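Local coordinates for secreted protein (Streptomyces lividans TK24, PDB 5LXZ) that probably acts as a secreted copper-radical oxidase of the galactose oxidase-like AA5 family, at residues 358-363 with 576-581; 412-417 with 593-598; 568-573 with 584-589. The protein carries 1 engineered substitution. One frame throughout, in Å; residues are numbered along the deposited sequence.

Interaction 1: residues 358-363 with 576-581; sequences PPAQDE and KNLVQS
The carbonyl oxygen of Q361, whose side chain rests against L578, accepts two hydrogen bonds, one from K389 NZ and one from Q305 NE2. This double grip ties down the middle of the short 3-10 turn 360-362, which is closed from within by D362 N to P359 O (3.0 Å) and E363 N to A360 O (3.1 Å) and follows a cis peptide before P359. The contact itself is apolar. L578 extends toward the turn with CG anti to the backbone N (chi1 174°), and its two methyls diverge over neighbouring residues. CD1 meets the methyl CB of A360 at 3.9 Å and lies equally close to Q361 N, whereas CD2 reaches CG of Q361 at 3.9 Å. The Q361 chain then bends at chi2 (93°), which carries its amide past CD2 of L578 to where NE2 donates to the backbone oxygen of A558. With an alanine in place of L578, the A360 methyl and the aliphatic part of Q361 would probably lose their apolar partner and face a gap between the two loops. L578 O is held by R555 NH1, and A360 pairs through its backbone with S556, so strand 556-564 and the residues just before it border both loops. The arrangement is loop-to-loop packing at a domain interface: the connection between the first two strands of a four-stranded propeller blade meets a loop of the galactose oxidase-like early set domain.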
ATOM      1  N   PRO A 358     -13.706   9.713   7.084  1.00  8.06           N
ATOM      2  CA  PRO A 358     -13.828  10.538   8.269  1.00  9.08           C
ATOM      3  C   PRO A 358     -15.302  10.736   8.626  1.00  9.84           C
ATOM      4  O   PRO A 358     -16.110  10.899   7.703  1.00 11.31           O
ATOM      5  CB  PRO A 358     -13.154  11.846   7.841  1.00  9.47           C
ATOM      6  CG  PRO A 358     -13.285  11.919   6.394  1.00  9.83           C
ATOM      7  CD  PRO A 358     -13.342  10.498   5.889  1.00  8.54           C
ATOM      8  N   PRO A 359     -15.714  10.713   9.904  1.00 10.45           N
ATOM      9  CA  PRO A 359     -14.898  10.337  11.042  1.00 10.35           C
ATOM     10  C   PRO A 359     -14.808   8.838  11.198  1.00  9.27           C
ATOM     11  O   PRO A 359     -15.765   8.115  10.918  1.00  9.37           O
ATOM     12  CB  PRO A 359     -15.658  10.944  12.220  1.00 11.33           C
ATOM     13  CG  PRO A 359     -17.091  10.852  11.799  1.00 11.75           C
ATOM     14  CD  PRO A 359     -17.105  11.051  10.301  1.00 12.33           C
ATOM     15  N   ALA A 360     -13.670   8.374  11.714  1.00  8.64           N
ATOM     16  CA  ALA A 360     -13.406   6.963  11.892  1.00  8.35           C
ATOM     17  C   ALA A 360     -14.396   6.250  12.786  1.00  8.27           C
ATOM     18  O   ALA A 360     -14.604   5.058  12.653  1.00  8.64           O
ATOM     19  CB  ALA A 360     -12.004   6.752  12.411  1.00  8.96           C
ATOM     20  N   GLN A 361     -15.033   6.998  13.680  1.00  8.06           N
ATOM     21  CA  GLN A 361     -16.091   6.420  14.489  1.00  8.70           C
ATOM     22  C   GLN A 361     -17.154   5.681  13.674  1.00  9.57           C
ATOM     23  O   GLN A 361     -17.736   4.715  14.174  1.00 10.34           O
ATOM     24  CB  GLN A 361     -16.800   7.514  15.303  1.00  8.89           C
ATOM     25  CG  GLN A 361     -16.003   7.936  16.515  1.00  9.23           C
ATOM     26  CD  GLN A 361     -15.082   9.136  16.303  1.00  8.65           C
ATOM     27  OE1 GLN A 361     -14.645   9.457  15.187  1.00  8.65           O
ATOM     28  NE2 GLN A 361     -14.821   9.857  17.404  1.00  8.85           N
ATOM     29  N   ASP A 362     -17.444   6.176  12.472  1.00 10.24           N
ATOM     30  CA  ASP A 362     -18.562   5.622  11.696  1.00 10.95           C
ATOM     31  C   ASP A 362     -18.257   4.271  11.072  1.00 10.52           C
ATOM     32  O   ASP A 362     -19.179   3.580  10.650  1.00 10.16           O
ATOM     33  CB  ASP A 362     -18.997   6.625  10.650  1.00 12.25           C
ATOM     34  CG  ASP A 362     -19.596   7.897  11.258  1.00 14.99           C
ATOM     35  OD1 ASP A 362     -19.833   7.989  12.489  1.00 18.20           O
ATOM     36  OD2 ASP A 362     -19.789   8.830  10.472  1.00 21.73           O
ATOM     37  N   GLU A 363     -16.980   3.878  10.984  1.00  9.50           N
ATOM     38  CA  GLU A 363     -16.584   2.561  10.430  1.00 10.08           C
ATOM     39  C   GLU A 363     -17.093   2.363   9.023  1.00  9.55           C
ATOM     40  O   GLU A 363     -17.480   1.256   8.649  1.00  9.64           O
ATOM     41  CB  GLU A 363     -17.001   1.402  11.348  1.00 11.44           C
ATOM     42  CG  GLU A 363     -16.552   1.582  12.782  1.00 13.29           C
ATOM     43  CD  GLU A 363     -16.518   0.276  13.566  1.00 15.56           C
ATOM     44  OE1 GLU A 363     -15.574  -0.561  13.352  1.00 16.11           O
ATOM     45  OE2 GLU A 363     -17.447   0.112  14.432  1.00 17.93           O
ATOM     46  N   LYS A 576      -8.916   1.807  22.323  1.00  7.53           N
ATOM     47  CA  LYS A 576      -7.658   1.606  21.633  1.00  7.98           C
ATOM     48  C   LYS A 576      -7.817   1.029  20.225  1.00  8.23           C
ATOM     49  O   LYS A 576      -6.915   1.146  19.420  1.00  8.75           O
ATOM     50  CB  LYS A 576      -6.792   0.684  22.510  1.00  8.60           C
ATOM     51  CG  LYS A 576      -5.353   0.499  22.091  1.00  9.35           C
ATOM     52  CD  LYS A 576      -4.575  -0.303  23.173  1.00  9.71           C
ATOM     53  CE  LYS A 576      -3.242  -0.791  22.681  1.00 10.91           C
ATOM     54  NZ  LYS A 576      -2.286   0.308  22.498  1.00 11.77           N
ATOM     55  N   ASN A 577      -8.950   0.421  19.947  1.00  8.18           N
ATOM     56  CA  ASN A 577      -9.200  -0.037  18.584  1.00  8.67           C
ATOM     57  C   ASN A 577      -9.557   1.110  17.661  1.00  9.54           C
ATOM     58  O   ASN A 577      -9.492   0.931  16.453  1.00 12.04           O
ATOM     59  CB  ASN A 577     -10.294  -1.077  18.524  1.00  8.79           C
ATOM     60  CG  ASN A 577      -9.960  -2.365  19.258  1.00  9.28           C
ATOM     61  OD1 ASN A 577      -8.795  -2.676  19.451  1.00 11.58           O
ATOM     62  ND2 ASN A 577     -10.980  -3.093  19.690  1.00 10.27           N
ATOM     63  N   LEU A 578     -10.042   2.223  18.185  1.00  7.96           N
ATOM     64  CA  LEU A 578     -10.364   3.398  17.444  1.00  8.24           C
ATOM     65  C   LEU A 578      -9.180   4.363  17.435  1.00  7.77           C
ATOM     66  O   LEU A 578      -8.702   4.787  16.380  1.00  9.02           O
ATOM     67  CB  LEU A 578     -11.598   4.078  18.078  1.00  8.43           C
ATOM     68  CG  LEU A 578     -12.005   5.436  17.491  1.00  8.98           C
ATOM     69  CD1 LEU A 578     -12.360   5.330  16.001  1.00  9.39           C
ATOM     70  CD2 LEU A 578     -13.099   6.067  18.336  1.00  9.82           C
ATOM     71  N   VAL A 579      -8.771   4.800  18.619  1.00  7.25           N
ATOM     72  CA  VAL A 579      -7.681   5.731  18.798  1.00  7.36           C
ATOM     73  C   VAL A 579      -6.455   4.897  19.128  1.00  7.52           C
ATOM     74  O   VAL A 579      -6.135   4.669  20.282  1.00  7.80           O
ATOM     75  CB  VAL A 579      -7.950   6.761  19.899  1.00  7.56           C
ATOM     76  CG1 VAL A 579      -6.891   7.818  19.846  1.00  7.69           C
ATOM     77  CG2 VAL A 579      -9.338   7.379  19.743  1.00  7.87           C
ATOM     78  N   GLN A 580      -5.809   4.362  18.099  1.00  7.53           N
ATOM     79  CA  GLN A 580      -4.578   3.566  18.282  1.00  8.17           C
ATOM     80  C   GLN A 580      -3.548   4.468  18.997  1.00  7.62           C
ATOM     81  O   GLN A 580      -3.464   5.667  18.701  1.00  8.79           O
ATOM     82  CB  GLN A 580      -4.075   3.098  16.902  1.00  9.58           C
ATOM     83  CG  GLN A 580      -5.080   2.167  16.219  1.00 11.38           C
ATOM     84  CD  GLN A 580      -4.832   1.975  14.720  1.00 14.17           C
ATOM     85  OE1 GLN A 580      -4.569   2.927  13.986  1.00 16.97           O
ATOM     86  NE2 GLN A 580      -4.883   0.728  14.268  1.00 16.78           N
ATOM     87  N   SER A 581      -2.746   3.872  19.870  1.00  7.14           N
ATOM     88  CA  SER A 581      -1.694   4.649  20.499  1.00  7.38           C
ATOM     89  C   SER A 581      -0.682   5.120  19.450  1.00  7.30           C
ATOM     90  O   SER A 581      -0.400   4.446  18.451  1.00  8.01           O
ATOM     91  CB  SER A 581      -0.999   3.787  21.494  1.00  8.47           C
ATOM     92  OG  SER A 581      -1.901   3.374  22.489  1.00 10.69           O
TER

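Interaction 2: residues 412-417 with 593-598; sequences ILPDDS and GTPSKA
P414 and P595 meet at a slant through the CB-CG sides of their rings, CG of P414 lying 3.8 Å from CB of P595. The P414 ring is presented by a type I beta turn from L413 to D416, closed by D416 N to L413 O at 3.1 Å. Next to it, D415 takes the less common rotamer in which CG sits between the backbone N and the carbonyl carbon (chi1 65°). That rotation brings the carboxylate back over its own chain and forms an Asx turn. OD1 receives two donors from S417: S417 OG donates at 2.7 Å to the syn lone pair of OD1, while the backbone N of S417, at 3.0 Å, comes from above the carboxylate plane (54° out of it). With OD1 held twice, the carboxylate is fixed in rotation and OD2 is left to face 593-598. There a water donates both to D415 OD2 (2.6 Å) and to G593 O (2.7 Å), bridging a junction that D415 CB touches only loosely. G593 has a positive phi (84°), where a side chain would collide with the carbonyl oxygen of the residue before. Y503 packs against P414, D415 and P595, and D416 forms salt bridges with R539 and K537 of strand 535-541. The turn joining strands 409-412 and 418-421 of a Kelch blade thus abuts the loop between strands 582-590 and 599-603, with F587 also lying against P414.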
ATOM      1  N   ILE A 412      -7.285  11.628   3.424  1.00  6.61           N
ATOM      2  CA  ILE A 412      -8.271  12.289   4.273  1.00  7.26           C
ATOM      3  C   ILE A 412      -7.803  13.703   4.599  1.00  7.53           C
ATOM      4  O   ILE A 412      -6.625  13.924   4.905  1.00  7.36           O
ATOM      5  CB  ILE A 412      -8.439  11.525   5.582  1.00  7.18           C
ATOM      6  CG1 ILE A 412      -8.952  10.094   5.317  1.00  7.34           C
ATOM      7  CG2 ILE A 412      -9.365  12.262   6.521  1.00  7.84           C
ATOM      8  CD1 ILE A 412      -8.848   9.236   6.561  1.00  7.48           C
ATOM      9  N   LEU A 413      -8.699  14.685   4.479  1.00  7.79           N
ATOM     10  CA  LEU A 413      -8.412  16.066   4.857  1.00  8.58           C
ATOM     11  C   LEU A 413      -9.113  16.428   6.164  1.00  8.25           C
ATOM     12  O   LEU A 413     -10.101  15.791   6.537  1.00  8.41           O
ATOM     13  CB  LEU A 413      -8.918  17.026   3.760  1.00  9.37           C
ATOM     14  CG  LEU A 413      -7.942  17.281   2.595  1.00 11.43           C
ATOM     15  CD1 LEU A 413      -7.300  16.086   1.991  1.00 12.29           C
ATOM     16  CD2 LEU A 413      -8.620  18.145   1.524  1.00 11.59           C
ATOM     17  N   PRO A 414      -8.641  17.494   6.822  1.00  9.13           N
ATOM     18  CA  PRO A 414      -9.180  17.850   8.140  1.00  9.84           C
ATOM     19  C   PRO A 414     -10.593  18.400   8.213  1.00 11.27           C
ATOM     20  O   PRO A 414     -11.140  18.514   9.323  1.00 13.39           O
ATOM     21  CB  PRO A 414      -8.159  18.840   8.689  1.00  9.74           C
ATOM     22  CG  PRO A 414      -7.487  19.371   7.523  1.00  9.74           C
ATOM     23  CD  PRO A 414      -7.446  18.278   6.498  1.00  9.19           C
ATOM     24  N   ASP A 415     -11.190  18.696   7.070  1.00 10.99           N
ATOM     25  CA  ASP A 415     -12.580  19.110   7.015  1.00 12.06           C
ATOM     26  C   ASP A 415     -13.548  17.949   6.755  1.00 12.18           C
ATOM     27  O   ASP A 415     -14.726  18.176   6.500  1.00 13.33           O
ATOM     28  CB  ASP A 415     -12.770  20.214   5.979  1.00 12.05           C
ATOM     29  CG  ASP A 415     -12.491  19.757   4.575  1.00 13.42           C
ATOM     30  OD1 ASP A 415     -11.958  18.642   4.370  1.00 12.23           O
ATOM     31  OD2 ASP A 415     -12.814  20.506   3.636  1.00 14.58           O
ATOM     32  N   ASP A 416     -13.034  16.709   6.778  1.00 11.66           N
ATOM     33  CA  ASP A 416     -13.794  15.473   6.504  1.00 11.70           C
ATOM     34  C   ASP A 416     -13.970  15.166   5.031  1.00 11.25           C
ATOM     35  O   ASP A 416     -14.577  14.124   4.685  1.00 13.65           O
ATOM     36  CB  ASP A 416     -15.125  15.367   7.221  1.00 12.46           C
ATOM     37  CG  ASP A 416     -15.004  15.438   8.704  1.00 14.15           C
ATOM     38  OD1 ASP A 416     -13.972  15.037   9.269  1.00 12.67           O
ATOM     39  OD2 ASP A 416     -15.992  15.859   9.367  1.00 16.88           O
ATOM     40  N   SER A 417     -13.441  15.992   4.150  1.00  9.39           N
ATOM     41  CA  SER A 417     -13.321  15.598   2.758  1.00  9.28           C
ATOM     42  C   SER A 417     -12.184  14.601   2.546  1.00  8.76           C
ATOM     43  O   SER A 417     -11.312  14.448   3.394  1.00  8.40           O
ATOM     44  CB  SER A 417     -13.186  16.823   1.852  1.00  9.64           C
ATOM     45  OG  SER A 417     -11.953  17.458   1.940  1.00 10.99           O
ATOM     46  N   GLY A 593     -15.322  26.019   7.303  1.00 17.28           N
ATOM     47  CA  GLY A 593     -14.600  24.819   6.862  1.00 15.22           C
ATOM     48  C   GLY A 593     -13.100  25.013   6.720  1.00 15.06           C
ATOM     49  O   GLY A 593     -12.424  24.188   6.094  1.00 14.00           O
ATOM     50  N   THR A 594     -12.568  26.066   7.323  1.00 12.47           N
ATOM     51  CA  THR A 594     -11.140  26.372   7.225  1.00 12.97           C
ATOM     52  C   THR A 594     -10.402  25.763   8.415  1.00 11.83           C
ATOM     53  O   THR A 594     -10.741  26.022   9.568  1.00 11.07           O
ATOM     54  CB  THR A 594     -10.886  27.880   7.207  1.00 14.48           C
ATOM     55  OG1 THR A 594     -11.684  28.443   6.165  1.00 17.77           O
ATOM     56  CG2 THR A 594      -9.457  28.181   6.943  1.00 14.15           C
ATOM     57  N   PRO A 595      -9.394  24.909   8.159  1.00 11.37           N
ATOM     58  CA  PRO A 595      -8.645  24.283   9.243  1.00 10.97           C
ATOM     59  C   PRO A 595      -7.477  25.092   9.738  1.00 10.69           C
ATOM     60  O   PRO A 595      -6.831  25.817   8.960  1.00 10.79           O
ATOM     61  CB  PRO A 595      -8.140  23.002   8.586  1.00 10.84           C
ATOM     62  CG  PRO A 595      -7.893  23.404   7.161  1.00 11.30           C
ATOM     63  CD  PRO A 595      -8.958  24.426   6.834  1.00 11.92           C
ATOM     64  N   SER A 596      -7.201  25.001  11.018  1.00  9.94           N
ATOM     65  CA  SER A 596      -5.928  25.425  11.559  1.00 10.35           C
ATOM     66  C   SER A 596      -4.792  24.623  10.977  1.00 10.31           C
ATOM     67  O   SER A 596      -5.008  23.611  10.278  1.00 10.59           O
ATOM     68  CB  SER A 596      -5.923  25.227  13.065  1.00 10.88           C
ATOM     69  OG  SER A 596      -5.994  23.854  13.406  1.00 11.24           O
ATOM     70  N   LYS A 597      -3.577  25.078  11.202  1.00 10.52           N
ATOM     71  CA  LYS A 597      -2.437  24.189  11.128  1.00 10.78           C
ATOM     72  C   LYS A 597      -2.538  23.225  12.277  1.00 10.11           C
ATOM     73  O   LYS A 597      -3.063  23.569  13.337  1.00 11.25           O
ATOM     74  CB  LYS A 597      -1.139  24.958  11.184  1.00 11.55           C
ATOM     75  CG  LYS A 597      -0.985  25.931  10.011  1.00 12.70           C
ATOM     76  CD  LYS A 597       0.359  26.611  10.043  1.00 14.78           C
ATOM     77  CE  LYS A 597       0.422  27.628   8.930  1.00 17.72           C
ATOM     78  NZ  LYS A 597       1.737  28.320   8.950  1.00 20.45           N
ATOM     79  N   ALA A 598      -1.976  22.019  12.113  1.00  9.20           N
ATOM     80  CA  ALA A 598      -2.089  21.035  13.151  1.00  9.72           C
ATOM     81  C   ALA A 598      -1.147  21.218  14.307  1.00  9.94           C
ATOM     82  O   ALA A 598      -0.012  21.649  14.111  1.00 11.13           O
ATOM     83  CB  ALA A 598      -1.892  19.632  12.547  1.00  9.69           C
TER
HETATM   84  O   HOH W   1     -13.749  22.901   4.088  1.00 14.83           O

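Interaction 3: residues 568-573 with 584-589; sequences LTVTVP and YMMFVT
Two extended first torsions set up this contact: CG is anti to the backbone N in L568 (chi1 -172°) and in M586 (chi1 -166°), which sends both chains out from their strands. M586 remains straight through chi2 and bends only at chi3 (77°), placing SD beside the fork of V570, 3.9 Å from CG2 and 4.1 Å from CG1. L568 and V588 run alongside each other, pointing opposite ways, and touch where CD2 of L568 meets CG1 of V588 at 3.6 Å. The nearest CA pairs are 9.6 Å (L568 and V588) and 9.9 Å (V570 and M586), far beyond the spacing of paired strands, so the strands face each other through side chains alone. This is the interior of the early set domain, consistent with an immunoglobulin-like beta sandwich: strands 567-571 and 582-590 belong to one continuous mixed sheet, in which 535-541 and 556-564 stand between them, and which must curl for the two to face each other. V538, L540 and F527 extend the same core, V538 against V570, L540 against M586 and F527 against both. Strand alternation turns T569 and T571 to the other face, where their hydroxyls bond to T526 OG1 and S524 OG, while F587 points out of the sandwich onto I541.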
ATOM      1  N   LEU A 568      -9.628  26.176  24.191  1.00 14.04           N
ATOM      2  CA  LEU A 568     -10.328  25.079  23.569  1.00 14.04           C
ATOM      3  C   LEU A 568      -9.930  23.805  24.294  1.00 12.55           C
ATOM      4  O   LEU A 568      -8.762  23.443  24.294  1.00 13.03           O
ATOM      5  CB  LEU A 568      -9.911  25.010  22.116  1.00 14.76           C
ATOM      6  CG  LEU A 568     -10.729  24.006  21.331  1.00 16.38           C
ATOM      7  CD1 LEU A 568     -12.128  24.521  21.014  1.00 17.71           C
ATOM      8  CD2 LEU A 568     -10.024  23.651  20.043  1.00 16.43           C
ATOM      9  N   THR A 569     -10.898  23.150  24.926  1.00 12.37           N
ATOM     10  CA  THR A 569     -10.651  21.876  25.631  1.00 12.70           C
ATOM     11  C   THR A 569     -11.190  20.771  24.757  1.00 12.08           C
ATOM     12  O   THR A 569     -12.338  20.784  24.395  1.00 12.86           O
ATOM     13  CB  THR A 569     -11.317  21.866  26.987  1.00 14.15           C
ATOM     14  OG1 THR A 569     -10.692  22.920  27.731  1.00 15.76           O
ATOM     15  CG2 THR A 569     -11.105  20.560  27.706  1.00 14.98           C
ATOM     16  N   VAL A 570     -10.361  19.782  24.484  1.00 11.35           N
ATOM     17  CA  VAL A 570     -10.764  18.654  23.632  1.00 11.64           C
ATOM     18  C   VAL A 570     -10.695  17.382  24.446  1.00 11.08           C
ATOM     19  O   VAL A 570      -9.901  17.289  25.367  1.00 11.54           O
ATOM     20  CB  VAL A 570      -9.860  18.545  22.387  1.00 11.28           C
ATOM     21  CG1 VAL A 570      -9.826  19.856  21.639  1.00 11.28           C
ATOM     22  CG2 VAL A 570      -8.442  18.138  22.734  1.00 11.37           C
ATOM     23  N   THR A 571     -11.499  16.395  24.068  1.00 10.68           N
ATOM     24  CA  THR A 571     -11.498  15.109  24.774  1.00 10.40           C
ATOM     25  C   THR A 571     -11.302  14.008  23.738  1.00  9.60           C
ATOM     26  O   THR A 571     -11.999  13.950  22.761  1.00 10.60           O
ATOM     27  CB  THR A 571     -12.811  14.909  25.565  1.00 11.50           C
ATOM     28  OG1 THR A 571     -12.966  16.017  26.488  1.00 12.10           O
ATOM     29  CG2 THR A 571     -12.805  13.633  26.370  1.00 12.00           C
ATOM     30  N   VAL A 572     -10.334  13.148  24.001  1.00  8.72           N
ATOM     31  CA  VAL A 572     -10.025  12.050  23.110  1.00  8.73           C
ATOM     32  C   VAL A 572     -11.021  10.929  23.380  1.00  8.76           C
ATOM     33  O   VAL A 572     -11.230  10.544  24.524  1.00  9.62           O
ATOM     34  CB  VAL A 572      -8.576  11.572  23.341  1.00  8.66           C
ATOM     35  CG1 VAL A 572      -8.246  10.380  22.450  1.00  8.83           C
ATOM     36  CG2 VAL A 572      -7.587  12.687  23.024  1.00  8.68           C
ATOM     37  N   PRO A 573     -11.577  10.333  22.320  1.00  8.11           N
ATOM     38  CA  PRO A 573     -12.495   9.230  22.523  1.00  8.62           C
ATOM     39  C   PRO A 573     -11.844   8.022  23.201  1.00  8.02           C
ATOM     40  O   PRO A 573     -10.635   7.841  23.144  1.00  8.54           O
ATOM     41  CB  PRO A 573     -12.854   8.810  21.096  1.00  8.53           C
ATOM     42  CG  PRO A 573     -12.704  10.010  20.312  1.00  8.52           C
ATOM     43  CD  PRO A 573     -11.614  10.822  20.937  1.00  8.34           C
ATOM     44  N   TYR A 584      -0.604  11.895  16.517  1.00  6.64           N
ATOM     45  CA  TYR A 584      -1.640  12.382  15.671  1.00  6.93           C
ATOM     46  C   TYR A 584      -1.465  13.867  15.431  1.00  7.24           C
ATOM     47  O   TYR A 584      -0.996  14.600  16.306  1.00  6.95           O
ATOM     48  CB  TYR A 584      -2.994  12.222  16.322  1.00  7.28           C
ATOM     49  CG  TYR A 584      -3.490  10.800  16.466  1.00  7.04           C
ATOM     50  CD1 TYR A 584      -3.038   9.998  17.509  1.00  7.39           C
ATOM     51  CD2 TYR A 584      -4.391  10.255  15.564  1.00  7.17           C
ATOM     52  CE1 TYR A 584      -3.466   8.699  17.633  1.00  7.26           C
ATOM     53  CE2 TYR A 584      -4.839   8.957  15.696  1.00  7.03           C
ATOM     54  CZ  TYR A 584      -4.368   8.168  16.707  1.00  7.26           C
ATOM     55  OH  TYR A 584      -4.839   6.874  16.836  1.00  8.37           O
ATOM     56  N   MET A 585      -1.909  14.309  14.256  1.00  7.08           N
ATOM     57  CA  MET A 585      -2.171  15.722  13.989  1.00  7.61           C
ATOM     58  C   MET A 585      -3.518  16.116  14.519  1.00  7.95           C
ATOM     59  O   MET A 585      -4.518  15.480  14.187  1.00  7.90           O
ATOM     60  CB  MET A 585      -2.137  16.000  12.516  1.00  7.83           C
ATOM     61  CG  MET A 585      -0.757  15.941  11.890  1.00  8.32           C
ATOM     62  SD  MET A 585      -0.782  16.188  10.108  1.00 10.09           S
ATOM     63  CE  MET A 585      -1.490  14.656   9.502  1.00  9.77           C
ATOM     64  N   MET A 586      -3.609  17.187  15.321  1.00  7.80           N
ATOM     65  CA  MET A 586      -4.893  17.701  15.715  1.00  8.47           C
ATOM     66  C   MET A 586      -5.178  18.976  14.948  1.00  8.54           C
ATOM     67  O   MET A 586      -4.430  19.955  15.060  1.00  8.49           O
ATOM     68  CB  MET A 586      -4.996  17.952  17.215  1.00  9.79           C
ATOM     69  CG  MET A 586      -6.451  18.157  17.630  1.00 10.68           C
ATOM     70  SD  MET A 586      -6.599  18.660  19.341  1.00 13.33           S
ATOM     71  CE  MET A 586      -6.145  20.385  19.258  1.00 14.35           C
ATOM     72  N   PHE A 587      -6.269  18.958  14.212  1.00  7.95           N
ATOM     73  CA  PHE A 587      -6.733  20.111  13.436  1.00  8.77           C
ATOM     74  C   PHE A 587      -8.054  20.596  14.026  1.00  9.92           C
ATOM     75  O   PHE A 587      -8.933  19.797  14.394  1.00  9.81           O
ATOM     76  CB  PHE A 587      -7.030  19.727  11.982  1.00  8.53           C
ATOM     77  CG  PHE A 587      -5.823  19.432  11.150  1.00  8.00           C
ATOM     78  CD1 PHE A 587      -5.183  20.423  10.425  1.00  8.36           C
ATOM     79  CD2 PHE A 587      -5.366  18.104  11.000  1.00  8.00           C
ATOM     80  CE1 PHE A 587      -4.099  20.122   9.591  1.00  8.50           C
ATOM     81  CE2 PHE A 587      -4.300  17.822  10.183  1.00  8.10           C
ATOM     82  CZ  PHE A 587      -3.699  18.791   9.450  1.00  8.17           C
ATOM     83  N   VAL A 588      -8.241  21.917  14.051  1.00 10.30           N
ATOM     84  CA  VAL A 588      -9.551  22.471  14.371  1.00 10.96           C
ATOM     85  C   VAL A 588     -10.052  23.183  13.137  1.00 10.95           C
ATOM     86  O   VAL A 588      -9.263  23.853  12.450  1.00 12.15           O
ATOM     87  CB  VAL A 588      -9.521  23.373  15.627  1.00 11.20           C
ATOM     88  CG1 VAL A 588      -8.874  22.600  16.776  1.00 11.59           C
ATOM     89  CG2 VAL A 588      -8.804  24.706  15.401  1.00 11.66           C
ATOM     90  N   THR A 589     -11.329  23.069  12.853  1.00 10.86           N
ATOM     91  CA  THR A 589     -11.879  23.666  11.662  1.00 12.49           C
ATOM     92  C   THR A 589     -13.052  24.543  12.059  1.00 12.57           C
ATOM     93  O   THR A 589     -13.875  24.151  12.900  1.00 12.14           O
ATOM     94  CB  THR A 589     -12.284  22.553  10.695  1.00 13.54           C
ATOM     95  OG1 THR A 589     -11.086  21.832  10.314  1.00 15.69           O
ATOM     96  CG2 THR A 589     -12.896  23.081   9.463  1.00 14.87           C
TER

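In the fold
Interaction 3 is the inner core of the early set domain, and all four of its touching residues are buried; interactions 1 and 2 join that domain to the propeller. Their chemistry follows from this: interaction 3 is wholly apolar, interaction 1 is apolar with polar anchors around it, and interaction 2, only partly buried, includes a water bridge. Interactions 2 and 3, their centres about 12 Å apart, are joined through strand 582-590, which carries one side of interaction 3 and runs into the loop of interaction 2, with S596 N 2.8 Å from V588 O in a probable hydrogen bond. Interaction 1, its centre about 14 Å from that of interaction 3, meets it where Q361 and V579 pack on P573. Between the interface contacts, P358 lies against I412.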